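Local coordinates for conserved exported protein (Bacteroides fragilis, PDB 3CLW) that is of unknown function but probably hydrolyses O-glycosyl bonds, at residues C94-D99 with A161-K166; H170-E173 with V178-I181. All blocks are in the same frame, centred on the assembly; numbering follows the deposited sequence.

Contact 1: C94-D99 with A161-K166; sequences CFLSPD and ARFLVK
The backbone of 94-99, which has no regular helix or strand, runs past one side of the helical segment 161-166 and comes closest where Leu-96 CA lies 7.6 Å from Phe-163 CA. No hydrogen bond joins the two segments. The contact is made by one ring, that of Phe-163, which reaches out from the helix to three consecutive loop residues. Its CG lies anti to the backbone N (chi1 163°), and this sends the ring across to the loop.

Leu-96 meets the near part of the ring. Its CB is 3.7 Å from Phe-163 CD1, and its CD2 touches the same ring atom at 3.9 Å. Leu-96 and Phe-163 run alongside each other, pointing opposite ways. Phe-95 comes in at the ring edge, where its CB lies 4.3 Å from Phe-163 CE1. Cys-94 reaches the far end of the ring, with SG 3.8 Å from Phe-163 CZ. This is a sulfur-aromatic contact, and the sulfur stands obliquely, 45° off the ring normal. Within the loop, Leu-96 N gives a weak hydrogen bond to Cys-94 SG.

The loop follows strand 68-71 and precedes helix 108-119. Phe-163 ties it to helix 157-173, which packs against helix 204-221 through Ala-161 and Val-165.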
ATOM      1  N   CYS A  94      -8.769 -14.961 -15.684  1.00 31.98           N
ATOM      2  CA  CYS A  94      -8.151 -15.932 -14.789  1.00 31.78           C
ATOM      3  C   CYS A  94      -7.203 -16.787 -15.619  1.00 31.20           C
ATOM      4  O   CYS A  94      -7.598 -17.323 -16.669  1.00 30.88           O
ATOM      5  CB  CYS A  94      -9.210 -16.813 -14.065  1.00 30.84           C
ATOM      6  SG  CYS A  94      -8.530 -17.851 -12.748  1.00 31.77           S
ATOM      7  N   PHE A  95      -5.968 -16.947 -15.140  1.00 31.32           N
ATOM      8  CA  PHE A  95      -5.021 -17.863 -15.812  1.00 31.93           C
ATOM      9  C   PHE A  95      -5.548 -19.309 -15.903  1.00 32.55           C
ATOM     10  O   PHE A  95      -5.245 -20.015 -16.864  1.00 33.49           O
ATOM     11  CB  PHE A  95      -3.643 -17.879 -15.122  1.00 31.95           C
ATOM     12  CG  PHE A  95      -2.939 -16.533 -15.096  1.00 30.90           C
ATOM     13  CD1 PHE A  95      -2.808 -15.777 -16.251  1.00 29.09           C
ATOM     14  CD2 PHE A  95      -2.414 -16.034 -13.903  1.00 31.09           C
ATOM     15  CE1 PHE A  95      -2.119 -14.539 -16.217  1.00 30.48           C
ATOM     16  CE2 PHE A  95      -1.736 -14.795 -13.856  1.00 30.30           C
ATOM     17  CZ  PHE A  95      -1.604 -14.051 -15.009  1.00 27.93           C
ATOM     18  N   LEU A  96      -6.323 -19.731 -14.907  1.00 32.46           N
ATOM     19  CA  LEU A  96      -6.812 -21.096 -14.848  1.00 33.83           C
ATOM     20  C   LEU A  96      -8.264 -21.152 -15.293  1.00 34.38           C
ATOM     21  O   LEU A  96      -9.058 -20.282 -14.958  1.00 34.28           O
ATOM     22  CB  LEU A  96      -6.662 -21.684 -13.424  1.00 33.47           C
ATOM     23  CG  LEU A  96      -7.256 -23.051 -13.058  1.00 32.81           C
ATOM     24  CD1 LEU A  96      -6.566 -24.163 -13.821  1.00 34.13           C
ATOM     25  CD2 LEU A  96      -7.078 -23.291 -11.544  1.00 33.84           C
ATOM     26  N   SER A  97      -8.595 -22.195 -16.036  1.00 35.22           N
ATOM     27  CA  SER A  97      -9.943 -22.404 -16.496  1.00 37.16           C
ATOM     28  C   SER A  97     -10.587 -23.649 -15.844  1.00 38.10           C
ATOM     29  O   SER A  97      -9.901 -24.501 -15.261  1.00 37.38           O
ATOM     30  CB  SER A  97      -9.970 -22.473 -18.040  1.00 37.52           C
ATOM     31  OG  SER A  97      -9.219 -23.575 -18.478  1.00 39.51           O
ATOM     32  N   PRO A  98     -11.929 -23.746 -15.915  1.00 39.16           N
ATOM     33  CA  PRO A  98     -12.595 -24.846 -15.206  1.00 40.03           C
ATOM     34  C   PRO A  98     -12.130 -26.256 -15.628  1.00 40.60           C
ATOM     35  O   PRO A  98     -12.234 -27.175 -14.838  1.00 41.92           O
ATOM     36  CB  PRO A  98     -14.071 -24.631 -15.538  1.00 40.51           C
ATOM     37  CG  PRO A  98     -14.178 -23.171 -15.897  1.00 40.32           C
ATOM     38  CD  PRO A  98     -12.890 -22.877 -16.617  1.00 38.70           C
ATOM     39  N   ASP A  99     -11.622 -26.428 -16.838  1.00 41.09           N
ATOM     40  CA  ASP A  99     -10.979 -27.688 -17.206  1.00 42.15           C
ATOM     41  C   ASP A  99      -9.569 -27.922 -16.622  1.00 42.41           C
ATOM     42  O   ASP A  99      -8.942 -28.949 -16.914  1.00 43.10           O
ATOM     43  CB  ASP A  99     -10.940 -27.860 -18.735  1.00 43.03           C
ATOM     44  CG  ASP A  99     -10.093 -26.785 -19.456  1.00 45.22           C
ATOM     45  OD1 ASP A  99      -9.347 -26.003 -18.821  1.00 47.12           O
ATOM     46  OD2 ASP A  99     -10.186 -26.732 -20.696  1.00 48.81           O
ATOM     47  N   ALA A 161      -4.656 -22.573  -3.178  1.00 33.53           N
ATOM     48  CA  ALA A 161      -3.236 -22.371  -2.815  1.00 32.36           C
ATOM     49  C   ALA A 161      -2.310 -22.813  -3.946  1.00 31.82           C
ATOM     50  O   ALA A 161      -1.322 -22.121  -4.247  1.00 31.79           O
ATOM     51  CB  ALA A 161      -2.883 -23.079  -1.505  1.00 30.99           C
ATOM     52  N   ARG A 162      -2.627 -23.946  -4.576  1.00 30.89           N
ATOM     53  CA  ARG A 162      -1.813 -24.422  -5.669  1.00 31.98           C
ATOM     54  C   ARG A 162      -1.846 -23.484  -6.905  1.00 31.09           C
ATOM     55  O   ARG A 162      -0.837 -23.297  -7.569  1.00 30.56           O
ATOM     56  CB  ARG A 162      -2.178 -25.844  -6.056  1.00 32.27           C
ATOM     57  CG  ARG A 162      -1.606 -26.909  -5.072  1.00 36.90           C
ATOM     58  CD  ARG A 162      -1.628 -28.286  -5.722  1.00 39.07           C
ATOM     59  NE  ARG A 162      -2.986 -28.698  -6.058  1.00 45.48           N
ATOM     60  CZ  ARG A 162      -3.784 -29.424  -5.261  1.00 51.64           C
ATOM     61  NH1 ARG A 162      -3.376 -29.827  -4.045  1.00 49.90           N
ATOM     62  NH2 ARG A 162      -5.014 -29.750  -5.678  1.00 53.81           N
ATOM     63  N   PHE A 163      -3.025 -22.927  -7.181  1.00 31.36           N
ATOM     64  CA  PHE A 163      -3.235 -21.959  -8.240  1.00 31.21           C
ATOM     65  C   PHE A 163      -2.374 -20.707  -8.013  1.00 31.13           C
ATOM     66  O   PHE A 163      -1.655 -20.302  -8.916  1.00 31.03           O
ATOM     67  CB  PHE A 163      -4.715 -21.567  -8.344  1.00 30.80           C
ATOM     68  CG  PHE A 163      -4.947 -20.292  -9.119  1.00 30.24           C
ATOM     69  CD1 PHE A 163      -4.798 -20.265 -10.508  1.00 30.19           C
ATOM     70  CD2 PHE A 163      -5.310 -19.117  -8.457  1.00 31.83           C
ATOM     71  CE1 PHE A 163      -5.002 -19.084 -11.247  1.00 30.33           C
ATOM     72  CE2 PHE A 163      -5.546 -17.917  -9.186  1.00 29.83           C
ATOM     73  CZ  PHE A 163      -5.365 -17.921 -10.596  1.00 30.50           C
ATOM     74  N   LEU A 164      -2.460 -20.132  -6.809  1.00 30.69           N
ATOM     75  CA  LEU A 164      -1.649 -18.978  -6.409  1.00 30.77           C
ATOM     76  C   LEU A 164      -0.135 -19.232  -6.459  1.00 30.83           C
ATOM     77  O   LEU A 164       0.610 -18.383  -6.927  1.00 30.67           O
ATOM     78  CB  LEU A 164      -2.025 -18.501  -5.013  1.00 30.88           C
ATOM     79  CG  LEU A 164      -3.433 -17.942  -4.818  1.00 30.50           C
ATOM     80  CD1 LEU A 164      -3.683 -17.699  -3.347  1.00 27.00           C
ATOM     81  CD2 LEU A 164      -3.524 -16.614  -5.586  1.00 30.21           C
ATOM     82  N   VAL A 165       0.298 -20.410  -6.014  1.00 30.44           N
ATOM     83  CA  VAL A 165       1.706 -20.772  -6.054  1.00 30.57           C
ATOM     84  C   VAL A 165       2.208 -21.014  -7.471  1.00 30.72           C
ATOM     85  O   VAL A 165       3.277 -20.552  -7.814  1.00 30.54           O
ATOM     86  CB  VAL A 165       2.049 -21.988  -5.133  1.00 30.56           C
ATOM     87  CG1 VAL A 165       3.412 -22.574  -5.481  1.00 29.80           C
ATOM     88  CG2 VAL A 165       2.012 -21.563  -3.684  1.00 31.35           C
ATOM     89  N   LYS A 166       1.444 -21.744  -8.281  1.00 31.56           N
ATOM     90  CA  LYS A 166       1.817 -21.959  -9.686  1.00 31.95           C
ATOM     91  C   LYS A 166       1.946 -20.640 -10.488  1.00 31.71           C
ATOM     92  O   LYS A 166       2.822 -20.530 -11.341  1.00 31.70           O
ATOM     93  CB  LYS A 166       0.858 -22.922 -10.404  1.00 32.75           C
ATOM     94  CG  LYS A 166       0.975 -22.864 -11.964  1.00 34.80           C
ATOM     95  CD  LYS A 166       0.862 -24.219 -12.574  1.00 38.65           C
ATOM     96  CE  LYS A 166       1.067 -24.157 -14.084  1.00 40.08           C
ATOM     97  NZ  LYS A 166       0.817 -25.484 -14.684  1.00 39.77           N
TER

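Contact 2: H170-E173 with V178-I181; sequences HFRE and VNYI
Arg-172 NH1 is held by two acceptors of the strand that follows the helix. The shorter bond runs from NH1 to Val-178 O at 2.7 Å, with an N-H...O angle of 138°. Here the nitrogen sits well above the carbonyl plane, so it does not meet the oxygen in that plane. The second bond, from NH1 to Asn-179 OD1, is longer at 3.2 Å but straighter, at 160°. Its donor is tilted moderately from the amide plane. Both acceptors lie at the edge of the guanidinium, close to its plane.

A water adds a third link. It accepts from Arg-172 NH2 at 2.9 Å and donates to Asn-179 OD1 at 2.6 Å. Asn-179 OD1 thus accepts one bond directly from NH1 and one from the water, which itself accepts from NH2 of the same guanidinium. Together these links fix how the group is turned. The guanidinium and amide planes are 51° apart. A bend at chi3 brings the end of the arginine back to the strand. Asn-179 ND2 is used elsewhere, in a hydrogen bond to Asn-124 OD1, and Val-178 O has a further partner in Thr-225 OG1.

Nearer the backbone the contact is apolar: Arg-172 CG lies 4.2 Å from Val-178 CB, and Phe-171 CB lies 4.0 Å from Val-178 CG2. The end of Phe-171 turns away from the strand, and its side chain touches Gln-111 and Met-114 of helix 108-119.

Strand 178-182 runs parallel to strands 125-128 and 226-232, with backbone hydrogen bonds to both. The contact spans the short link from helix 157-173 into this parallel strand, as in the beta/alpha units of a TIM barrel, the fold of this family's clan.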
ATOM      1  N   HIS A 170       5.314 -19.378 -12.081  1.00 31.21           N
ATOM      2  CA  HIS A 170       5.367 -18.994 -13.502  1.00 31.86           C
ATOM      3  C   HIS A 170       6.105 -17.679 -13.701  1.00 30.99           C
ATOM      4  O   HIS A 170       7.013 -17.588 -14.509  1.00 31.57           O
ATOM      5  CB  HIS A 170       3.984 -18.859 -14.119  1.00 31.42           C
ATOM      6  CG  HIS A 170       4.016 -18.257 -15.482  1.00 32.10           C
ATOM      7  ND1 HIS A 170       4.275 -19.001 -16.616  1.00 31.34           N
ATOM      8  CD2 HIS A 170       3.860 -16.973 -15.896  1.00 30.16           C
ATOM      9  CE1 HIS A 170       4.292 -18.195 -17.666  1.00 30.32           C
ATOM     10  NE2 HIS A 170       4.016 -16.966 -17.258  1.00 29.57           N
ATOM     11  N   PHE A 171       5.710 -16.664 -12.951  1.00 30.77           N
ATOM     12  CA  PHE A 171       6.330 -15.355 -13.108  1.00 30.25           C
ATOM     13  C   PHE A 171       7.767 -15.299 -12.559  1.00 31.14           C
ATOM     14  O   PHE A 171       8.615 -14.578 -13.120  1.00 30.79           O
ATOM     15  CB  PHE A 171       5.401 -14.252 -12.599  1.00 30.04           C
ATOM     16  CG  PHE A 171       4.219 -14.034 -13.513  1.00 29.77           C
ATOM     17  CD1 PHE A 171       3.001 -14.658 -13.260  1.00 30.67           C
ATOM     18  CD2 PHE A 171       4.369 -13.294 -14.686  1.00 32.06           C
ATOM     19  CE1 PHE A 171       1.913 -14.520 -14.127  1.00 29.77           C
ATOM     20  CE2 PHE A 171       3.288 -13.115 -15.580  1.00 32.28           C
ATOM     21  CZ  PHE A 171       2.047 -13.746 -15.287  1.00 32.76           C
ATOM     22  N   ARG A 172       8.066 -16.124 -11.539  1.00 30.18           N
ATOM     23  CA  ARG A 172       9.473 -16.260 -11.104  1.00 29.86           C
ATOM     24  C   ARG A 172      10.350 -16.822 -12.208  1.00 29.61           C
ATOM     25  O   ARG A 172      11.486 -16.347 -12.410  1.00 29.52           O
ATOM     26  CB  ARG A 172       9.629 -17.045  -9.775  1.00 28.29           C
ATOM     27  CG  ARG A 172       8.926 -16.341  -8.576  1.00 29.10           C
ATOM     28  CD  ARG A 172       9.205 -16.998  -7.226  1.00 28.97           C
ATOM     29  NE  ARG A 172      10.585 -16.807  -6.869  1.00 31.91           N
ATOM     30  CZ  ARG A 172      11.071 -15.741  -6.227  1.00 35.29           C
ATOM     31  NH1 ARG A 172      10.290 -14.743  -5.823  1.00 35.31           N
ATOM     32  NH2 ARG A 172      12.366 -15.667  -5.985  1.00 35.98           N
ATOM     33  N   GLU A 173       9.817 -17.801 -12.929  1.00 30.29           N
ATOM     34  CA  GLU A 173      10.548 -18.467 -14.037  1.00 32.08           C
ATOM     35  C   GLU A 173      10.705 -17.565 -15.282  1.00 33.03           C
ATOM     36  O   GLU A 173      11.501 -17.847 -16.166  1.00 33.32           O
ATOM     37  CB  GLU A 173       9.934 -19.842 -14.352  1.00 31.41           C
ATOM     38  CG  GLU A 173      10.131 -20.862 -13.174  1.00 31.89           C
ATOM     39  CD  GLU A 173       9.347 -22.167 -13.345  1.00 34.13           C
ATOM     40  OE1 GLU A 173       8.477 -22.256 -14.251  1.00 35.02           O
ATOM     41  OE2 GLU A 173       9.605 -23.115 -12.564  1.00 36.75           O
ATOM     42  N   VAL A 178       8.434 -12.384  -7.488  1.00 31.70           N
ATOM     43  CA  VAL A 178       7.181 -12.395  -6.773  1.00 32.06           C
ATOM     44  C   VAL A 178       7.515 -12.932  -5.393  1.00 31.85           C
ATOM     45  O   VAL A 178       7.688 -14.142  -5.205  1.00 31.47           O
ATOM     46  CB  VAL A 178       6.182 -13.323  -7.458  1.00 33.11           C
ATOM     47  CG1 VAL A 178       4.841 -13.337  -6.676  1.00 33.02           C
ATOM     48  CG2 VAL A 178       6.031 -12.910  -8.936  1.00 31.83           C
ATOM     49  N   ASN A 179       7.637 -12.017  -4.434  1.00 31.93           N
ATOM     50  CA  ASN A 179       8.111 -12.383  -3.109  1.00 32.22           C
ATOM     51  C   ASN A 179       7.007 -12.615  -2.077  1.00 32.29           C
ATOM     52  O   ASN A 179       7.275 -13.139  -0.991  1.00 32.09           O
ATOM     53  CB  ASN A 179       9.093 -11.324  -2.614  1.00 31.93           C
ATOM     54  CG  ASN A 179      10.293 -11.177  -3.535  1.00 33.78           C
ATOM     55  OD1 ASN A 179      10.820 -12.173  -4.053  1.00 33.34           O
ATOM     56  ND2 ASN A 179      10.719  -9.937  -3.761  1.00 30.09           N
ATOM     57  N   TYR A 180       5.773 -12.222  -2.403  1.00 31.74           N
ATOM     58  CA  TYR A 180       4.650 -12.306  -1.454  1.00 31.05           C
ATOM     59  C   TYR A 180       3.364 -12.712  -2.157  1.00 31.31           C
ATOM     60  O   TYR A 180       3.167 -12.392  -3.342  1.00 31.92           O
ATOM     61  CB  TYR A 180       4.410 -10.961  -0.787  1.00 30.93           C
ATOM     62  CG  TYR A 180       5.664 -10.225  -0.308  1.00 31.92           C
ATOM     63  CD1 TYR A 180       6.309  -9.268  -1.124  1.00 32.52           C
ATOM     64  CD2 TYR A 180       6.183 -10.466   0.968  1.00 30.93           C
ATOM     65  CE1 TYR A 180       7.441  -8.589  -0.680  1.00 29.95           C
ATOM     66  CE2 TYR A 180       7.316  -9.814   1.420  1.00 31.24           C
ATOM     67  CZ  TYR A 180       7.939  -8.868   0.599  1.00 32.94           C
ATOM     68  OH  TYR A 180       9.047  -8.215   1.090  1.00 30.43           O
ATOM     69  N   ILE A 181       2.517 -13.447  -1.444  1.00 31.17           N
ATOM     70  CA  ILE A 181       1.182 -13.826  -1.907  1.00 31.17           C
ATOM     71  C   ILE A 181       0.197 -13.476  -0.833  1.00 31.28           C
ATOM     72  O   ILE A 181       0.330 -13.939   0.299  1.00 32.50           O
ATOM     73  CB  ILE A 181       1.023 -15.331  -2.186  1.00 31.04           C
ATOM     74  CG1 ILE A 181       1.807 -15.756  -3.429  1.00 31.87           C
ATOM     75  CG2 ILE A 181      -0.471 -15.696  -2.402  1.00 31.35           C
ATOM     76  CD1 ILE A 181       2.116 -17.231  -3.488  1.00 29.79           C
TER
HETATM   77  O   HOH W   1      13.143 -13.365  -4.362  1.00 44.71           O

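How the contacts relate
Both contacts use helix 157-173, contact 1 in its middle and contact 2 near its C-terminal end. Contact 1 is the more buried, although its centre lies farther from the middle of the chain. It is wholly apolar and joins the helix to a loop distant in sequence. Contact 2 is partly buried, joins the helix to the strand that follows it, and depends on a guanidinium, a backbone carbonyl, an amide and a water, beside some apolar packing. The centres are 14 Å apart, yet the two touch. Phe-95 CZ meets Phe-171 CE1 at 3.7 Å, and Leu-164 CD1 meets Ile-181 CG2 at 3.9 Å. These apolar touches make the two contacts continuous.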